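Local coordinates for uncharacterized hypothetical protein (Parabacteroides merdae, PDB 4EI0) that is of unknown function, a DUF4466 family protein built largely of antiparallel beta sheets, at residues Q241-S246 / S251-D256; I262-C267 / K288-V293. All blocks are in the same frame, centred on the assembly; numbering follows the deposited sequence. Where two conformers were deposited one is given.

Interaction 1. Residues Q241-S246 / S251-D256; sequences QDRQLS and SKFIDD
Asp242 and Phe253 face each other with CA atoms 5.0 Å apart where the chain of 251-256, extended and without regular structure, passes the start of the short helix 243-246, and Arg243 N donates to Lys252 O at 3.0 Å. Asp242 does most of the polar work. With CG anti to the backbone N (chi1 171°), its carboxylate is shared between two tasks. OD2 takes the N-H of Ile254 nearly along its C-O axis, 2.8 Å from Ile254 N and almost straight at 172°. OD1 turns back to the helix as the N-cap acceptor, 2.9 Å from Leu245 N on its anti side, with a weaker, bent bond from Gln244 N. Lys308 NZ forms a salt bridge to OD2 and also reaches Gln244 OE1 and Ile254 O, tying both segments to strand 302-311. Were Asp242 replaced by an alanine, Ile254 N and the first turn of the helix would probably lose their acceptor, and Lys308 its charged mate. The backbone carbonyl oxygen Asp242 O accepts from both Ser246 N and Ser246 OG, the hydroxyl from above the carbonyl plane. Phe253 supplies the apolar side. Arg243 CB lies obliquely against its ring, 3.5 Å from Phe253 CE2, while Gln244 CG comes to the ring edge in plane, its amide turned 83° from the ring. Ser251 CB packs alongside Arg243 CB at 3.6 Å, and Ser251 OG rests on Gln241 CB. Ile254 lies crosswise to the Asp242 side chain. A largely buried carboxylate gripped by backbone N-H groups and a lysine is likely to stay ionised, so one acidic group both caps the helix and fixes the returning chain.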
loop_
_atom_site.group_PDB
_atom_site.type_symbol
_atom_site.label_atom_id
_atom_site.label_comp_id
_atom_site.label_asym_id
_atom_site.label_seq_id
_atom_site.Cartn_x
_atom_site.Cartn_y
_atom_site.Cartn_z
ATOM N N GLN B 241 -0.312 14.496 35.484
ATOM C CA GLN B 241 -0.240 14.922 34.105
ATOM C C GLN B 241 -1.440 14.304 33.432
ATOM O O GLN B 241 -1.976 13.295 33.855
ATOM C CB GLN B 241 1.119 14.623 33.436
ATOM C CG GLN B 241 2.214 15.534 34.015
ATOM C CD GLN B 241 3.578 15.510 33.310
ATOM O OE1 GLN B 241 4.051 16.542 32.844
ATOM N NE2 GLN B 241 4.215 14.347 33.247
ATOM N N ASP B 242 -1.923 14.989 32.441
ATOM C CA ASP B 242 -3.031 14.511 31.707
ATOM C C ASP B 242 -2.546 14.561 30.263
ATOM O O ASP B 242 -1.949 15.557 29.827
ATOM C CB ASP B 242 -4.208 15.434 31.996
ATOM C CG ASP B 242 -5.396 15.149 31.110
ATOM O OD1 ASP B 242 -5.310 15.396 29.901
ATOM O OD2 ASP B 242 -6.394 14.634 31.638
ATOM N N ARG B 243 -2.774 13.494 29.533
ATOM C CA ARG B 243 -2.201 13.379 28.178
ATOM C C ARG B 243 -2.789 14.441 27.231
ATOM O O ARG B 243 -2.088 14.974 26.366
ATOM C CB ARG B 243 -2.453 11.966 27.611
ATOM C CG ARG B 243 -1.335 11.320 26.791
ATOM C CD ARG B 243 -0.622 12.286 25.853
ATOM N NE ARG B 243 0.191 11.590 24.849
ATOM C CZ ARG B 243 0.686 12.158 23.745
ATOM N NH1 ARG B 243 0.442 13.435 23.448
ATOM N NH2 ARG B 243 1.421 11.428 22.916
ATOM N N GLN B 244 -4.047 14.796 27.437
ATOM C CA GLN B 244 -4.685 15.819 26.601
ATOM C C GLN B 244 -4.216 17.194 26.973
ATOM O O GLN B 244 -4.075 18.053 26.132
ATOM C CB GLN B 244 -6.221 15.707 26.690
ATOM C CG GLN B 244 -6.702 14.424 26.087
ATOM C CD GLN B 244 -8.155 14.085 26.352
ATOM O OE1 GLN B 244 -8.637 14.130 27.488
ATOM N NE2 GLN B 244 -8.822 13.584 25.321
ATOM N N LEU B 245 -3.988 17.441 28.258
ATOM C CA LEU B 245 -3.575 18.780 28.662
ATOM C C LEU B 245 -2.080 19.068 28.472
ATOM O O LEU B 245 -1.700 20.228 28.346
ATOM C CB LEU B 245 -3.963 19.036 30.136
ATOM C CG LEU B 245 -5.457 19.085 30.479
ATOM C CD1 LEU B 245 -5.568 19.132 31.980
ATOM C CD2 LEU B 245 -6.118 20.277 29.853
ATOM N N SER B 246 -1.240 18.040 28.518
ATOM C CA SER B 246 0.214 18.230 28.556
ATOM C C SER B 246 0.957 17.680 27.347
ATOM O O SER B 246 2.136 17.994 27.147
ATOM C CB SER B 246 0.781 17.558 29.796
ATOM O OG SER B 246 0.974 16.200 29.504
ATOM N N SER B 251 0.809 8.988 29.738
ATOM C CA SER B 251 0.032 9.703 30.729
ATOM C C SER B 251 -1.304 8.988 30.920
ATOM O O SER B 251 -1.660 8.021 30.229
ATOM C CB SER B 251 -0.190 11.189 30.326
ATOM O OG SER B 251 0.560 12.085 31.147
ATOM N N LYS B 252 -2.016 9.475 31.898
ATOM C CA LYS B 252 -3.347 9.063 32.108
ATOM C C LYS B 252 -4.256 10.239 31.741
ATOM O O LYS B 252 -3.811 11.344 31.368
ATOM C CB LYS B 252 -3.481 8.564 33.550
ATOM C CG LYS B 252 -2.723 7.267 33.748
ATOM C CD LYS B 252 -2.729 6.798 35.192
ATOM C CE LYS B 252 -1.939 5.492 35.307
ATOM N NZ LYS B 252 -0.485 5.736 35.546
ATOM N N PHE B 253 -5.545 9.969 31.795
ATOM C CA PHE B 253 -6.529 10.962 31.428
ATOM C C PHE B 253 -7.422 11.228 32.634
ATOM O O PHE B 253 -7.874 10.292 33.306
ATOM C CB PHE B 253 -7.383 10.458 30.271
ATOM C CG PHE B 253 -6.594 10.114 29.028
ATOM C CD1 PHE B 253 -6.111 8.849 28.829
ATOM C CD2 PHE B 253 -6.353 11.069 28.065
ATOM C CE1 PHE B 253 -5.410 8.532 27.683
ATOM C CE2 PHE B 253 -5.614 10.766 26.924
ATOM C CZ PHE B 253 -5.153 9.490 26.745
ATOM N N ILE B 254 -7.704 12.495 32.861
ATOM C CA ILE B 254 -8.763 12.902 33.778
ATOM C C ILE B 254 -10.049 12.845 33.001
ATOM O O ILE B 254 -10.168 13.457 31.913
ATOM C CB ILE B 254 -8.539 14.327 34.294
ATOM C CG1 ILE B 254 -7.206 14.391 35.060
ATOM C CG2 ILE B 254 -9.699 14.814 35.167
ATOM C CD1 ILE B 254 -6.752 15.827 35.227
ATOM N N ASP B 255 -11.014 12.129 33.542
ATOM C CA ASP B 255 -12.304 11.975 32.872
ATOM C C ASP B 255 -13.400 12.520 33.799
ATOM O O ASP B 255 -13.136 13.019 34.935
ATOM C CB ASP B 255 -12.542 10.499 32.443
ATOM C CG ASP B 255 -13.588 10.339 31.302
ATOM O OD1 ASP B 255 -14.250 11.316 30.898
ATOM O OD2 ASP B 255 -13.763 9.197 30.832
ATOM N N ASP B 256 -14.628 12.450 33.318
ATOM C CA ASP B 256 -15.772 12.935 34.083
ATOM C C ASP B 256 -15.850 12.331 35.513
ATOM O O ASP B 256 -16.180 13.010 36.447
ATOM C CB ASP B 256 -17.083 12.636 33.337
ATOM C CG ASP B 256 -17.188 13.341 31.955
ATOM O OD1 ASP B 256 -16.177 13.703 31.326
ATOM O OD2 ASP B 256 -18.344 13.551 31.512
#

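Interaction 2. Residues I262-C267 / K288-V293; sequences IDMSKC and KYRAYV
Arg290 reaches Ile262 and Met264 because its side chain is straight from CG to NE, carrying the guanidinium from the strand across to the loop 262-267. The residue at 264 is selenomethionine, and its chain folds at chi2 (-72°) and chi3 (-49°), which bends SE and CE away from the direction set by CB and CG. Its CG lies over one face of the guanidinium, 3.5 Å above the plane and offset toward the rim, with Arg290 NH2 at 3.6 Å from Met264 CG. The two side chains run antiparallel past one another; because of these bends it is the CG methylene, not SE, that covers the flat cation. Ile262 comes at the same group by another branch: its CG2 methyl is 3.3 Å from Arg290 NH1, while Ile262 O stands 3.2 Å from that nitrogen, oblique to the guanidinium plane. Firm polar partners of Arg290 come from elsewhere: NE forms a salt bridge with Glu283 OE1, and NH1 donates to Phe259 O in helix 256-261. These bonds probably fix the rotation of the guanidinium and set the face on which Met264 rests. Further along the loop, Asp263 OD1 accepts from Ser265 N at 2.9 Å, an Asx turn, and from Ser265 OG through its syn lone pair. The contact thus spans from strand 289-299, bonded to strands 278-283 and 302-311 within an antiparallel sheet, to the chain leaving helix 256-261. Trp281 and Glu283 of strand 278-283 touch Ile262 and Met264 respectively, and strand 233-238 meets Met264 through Lys233 and Ile235, so the loop lies across these two strands on its way to strand 270-274.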
loop_
_atom_site.group_PDB
_atom_site.type_symbol
_atom_site.label_atom_id
_atom_site.label_comp_id
_atom_site.label_asym_id
_atom_site.label_seq_id
_atom_site.Cartn_x
_atom_site.Cartn_y
_atom_site.Cartn_z
ATOM N N ILE B 262 -13.512 13.461 43.020
ATOM C CA ILE B 262 -12.428 14.178 43.758
ATOM C C ILE B 262 -12.940 14.672 45.129
ATOM O O ILE B 262 -14.049 15.221 45.249
ATOM C CB ILE B 262 -11.789 15.335 42.914
ATOM C CG1 ILE B 262 -10.482 15.824 43.545
ATOM C CG2 ILE B 262 -12.745 16.502 42.682
ATOM C CD1 ILE B 262 -9.308 14.922 43.223
ATOM N N ASP B 263 -12.158 14.431 46.178
ATOM C CA ASP B 263 -12.504 14.896 47.520
ATOM C C ASP B 263 -11.962 16.289 47.707
ATOM O O ASP B 263 -10.736 16.485 47.672
ATOM C CB ASP B 263 -11.891 13.990 48.583
ATOM C CG ASP B 263 -12.349 14.345 49.991
ATOM O OD1 ASP B 263 -13.066 15.345 50.175
ATOM O OD2 ASP B 263 -12.010 13.591 50.920
HETATM N N MSE B 264 -12.861 17.252 47.882
HETATM C CA MSE B 264 -12.461 18.654 48.051
HETATM C C MSE B 264 -12.483 19.113 49.500
HETATM O O MSE B 264 -12.413 20.315 49.742
HETATM C CB MSE B 264 -13.349 19.590 47.240
HETATM C CG MSE B 264 -13.398 19.316 45.743
HETATM SE SE MSE B 264 -11.778 19.760 44.709
HETATM C CE MSE B 264 -11.399 21.619 45.346
ATOM N N SER B 265 -12.551 18.165 50.448
ATOM C CA SER B 265 -12.582 18.456 51.893
ATOM C C SER B 265 -11.347 19.160 52.391
ATOM O O SER B 265 -11.444 20.085 53.176
ATOM C CB SER B 265 -12.671 17.156 52.717
ATOM O OG SER B 265 -13.982 16.659 52.706
ATOM N N LYS B 266 -10.185 18.682 51.973
ATOM C CA LYS B 266 -8.934 19.203 52.460
ATOM C C LYS B 266 -8.486 20.330 51.516
ATOM O O LYS B 266 -7.361 20.337 51.072
ATOM C CB LYS B 266 -7.901 18.054 52.535
ATOM N N CYS B 267 -9.361 21.292 51.217
ATOM C CA CYS B 267 -8.998 22.392 50.299
ATOM C C CYS B 267 -8.378 23.609 51.000
ATOM O O CYS B 267 -8.430 23.739 52.213
ATOM C CB CYS B 267 -10.201 22.854 49.457
ATOM S SG CYS B 267 -11.557 23.508 50.439
ATOM N N LYS B 288 -20.793 25.107 41.277
ATOM C CA LYS B 288 -21.302 24.905 39.935
ATOM C C LYS B 288 -20.318 24.167 39.036
ATOM O O LYS B 288 -20.716 23.278 38.278
ATOM C CB LYS B 288 -21.684 26.248 39.315
ATOM C CG LYS B 288 -22.399 26.167 37.977
ATOM C CD LYS B 288 -23.427 27.297 37.813
ATOM C CE LYS B 288 -24.203 27.233 36.496
ATOM N NZ LYS B 288 -23.348 27.742 35.382
ATOM N N TYR B 289 -19.041 24.508 39.127
ATOM C CA TYR B 289 -18.024 23.886 38.282
ATOM C C TYR B 289 -16.844 23.399 39.137
ATOM O O TYR B 289 -16.509 24.010 40.163
ATOM C CB TYR B 289 -17.495 24.887 37.243
ATOM C CG TYR B 289 -18.460 25.382 36.152
ATOM C CD1 TYR B 289 -18.689 24.643 34.994
ATOM C CD2 TYR B 289 -19.099 26.623 36.269
ATOM C CE1 TYR B 289 -19.556 25.112 34.005
ATOM C CE2 TYR B 289 -19.972 27.096 35.287
ATOM C CZ TYR B 289 -20.199 26.337 34.159
ATOM O OH TYR B 289 -21.035 26.840 33.203
ATOM N N ARG B 290 -16.239 22.294 38.690
ATOM C CA ARG B 290 -14.929 21.888 39.114
ATOM C C ARG B 290 -13.995 21.946 37.943
ATOM O O ARG B 290 -14.433 21.864 36.798
ATOM C CB ARG B 290 -14.972 20.499 39.677
ATOM C CG ARG B 290 -15.511 20.492 41.071
ATOM C CD ARG B 290 -15.646 19.060 41.552
ATOM N NE ARG B 290 -16.143 19.096 42.895
ATOM C CZ ARG B 290 -16.286 18.029 43.660
ATOM N NH1 ARG B 290 -16.001 16.787 43.237
ATOM N NH2 ARG B 290 -16.735 18.226 44.872
ATOM N N ALA B 291 -12.710 22.118 38.205
ATOM C CA ALA B 291 -11.753 22.222 37.092
ATOM C C ALA B 291 -10.414 21.696 37.570
ATOM O O ALA B 291 -10.166 21.587 38.788
ATOM C CB ALA B 291 -11.620 23.665 36.648
ATOM N N TYR B 292 -9.544 21.401 36.617
ATOM C CA TYR B 292 -8.160 21.078 36.905
ATOM C C TYR B 292 -7.342 22.010 36.041
ATOM O O TYR B 292 -7.479 22.008 34.790
ATOM C CB TYR B 292 -7.830 19.586 36.593
ATOM C CG TYR B 292 -6.375 19.240 36.822
ATOM C CD1 TYR B 292 -5.838 19.289 38.103
ATOM C CD2 TYR B 292 -5.532 18.918 35.784
ATOM C CE1 TYR B 292 -4.504 19.015 38.349
ATOM C CE2 TYR B 292 -4.178 18.618 36.027
ATOM C CZ TYR B 292 -3.663 18.717 37.294
ATOM O OH TYR B 292 -2.342 18.400 37.573
ATOM N N VAL B 293 -6.506 22.814 36.685
ATOM C CA VAL B 293 -5.607 23.759 36.030
ATOM C C VAL B 293 -4.182 23.168 36.042
ATOM O O VAL B 293 -3.669 22.808 37.094
ATOM C CB VAL B 293 -5.599 25.082 36.784
ATOM C CG1 VAL B 293 -4.691 26.098 36.053
ATOM C CG2 VAL B 293 -7.032 25.553 37.010
#

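How the interactions relate
Interaction 1 packs on the sheet that contains strands 289-299 and 302-311, while interaction 2 takes one of its segments, 288-293, from that sheet. Helix 256-261 joins them along the chain. Both are partly buried, but interaction 1 buries 408 Å² against 134 Å², and its centre lies about 10 Å from the centre of the chain against about 20 Å, so interaction 2 is the more peripheral. Tyr292 of interaction 2 packs on interaction 1, its CD2 3.4 Å from Ile254 CD1 and 3.8 Å from Leu245 CD1. Interaction 1 centres on a carboxylate hydrogen-bonded across the segments, interaction 2 on a guanidinium covered by aliphatic groups; each charge finds its mate in the sheet, outside the two segments.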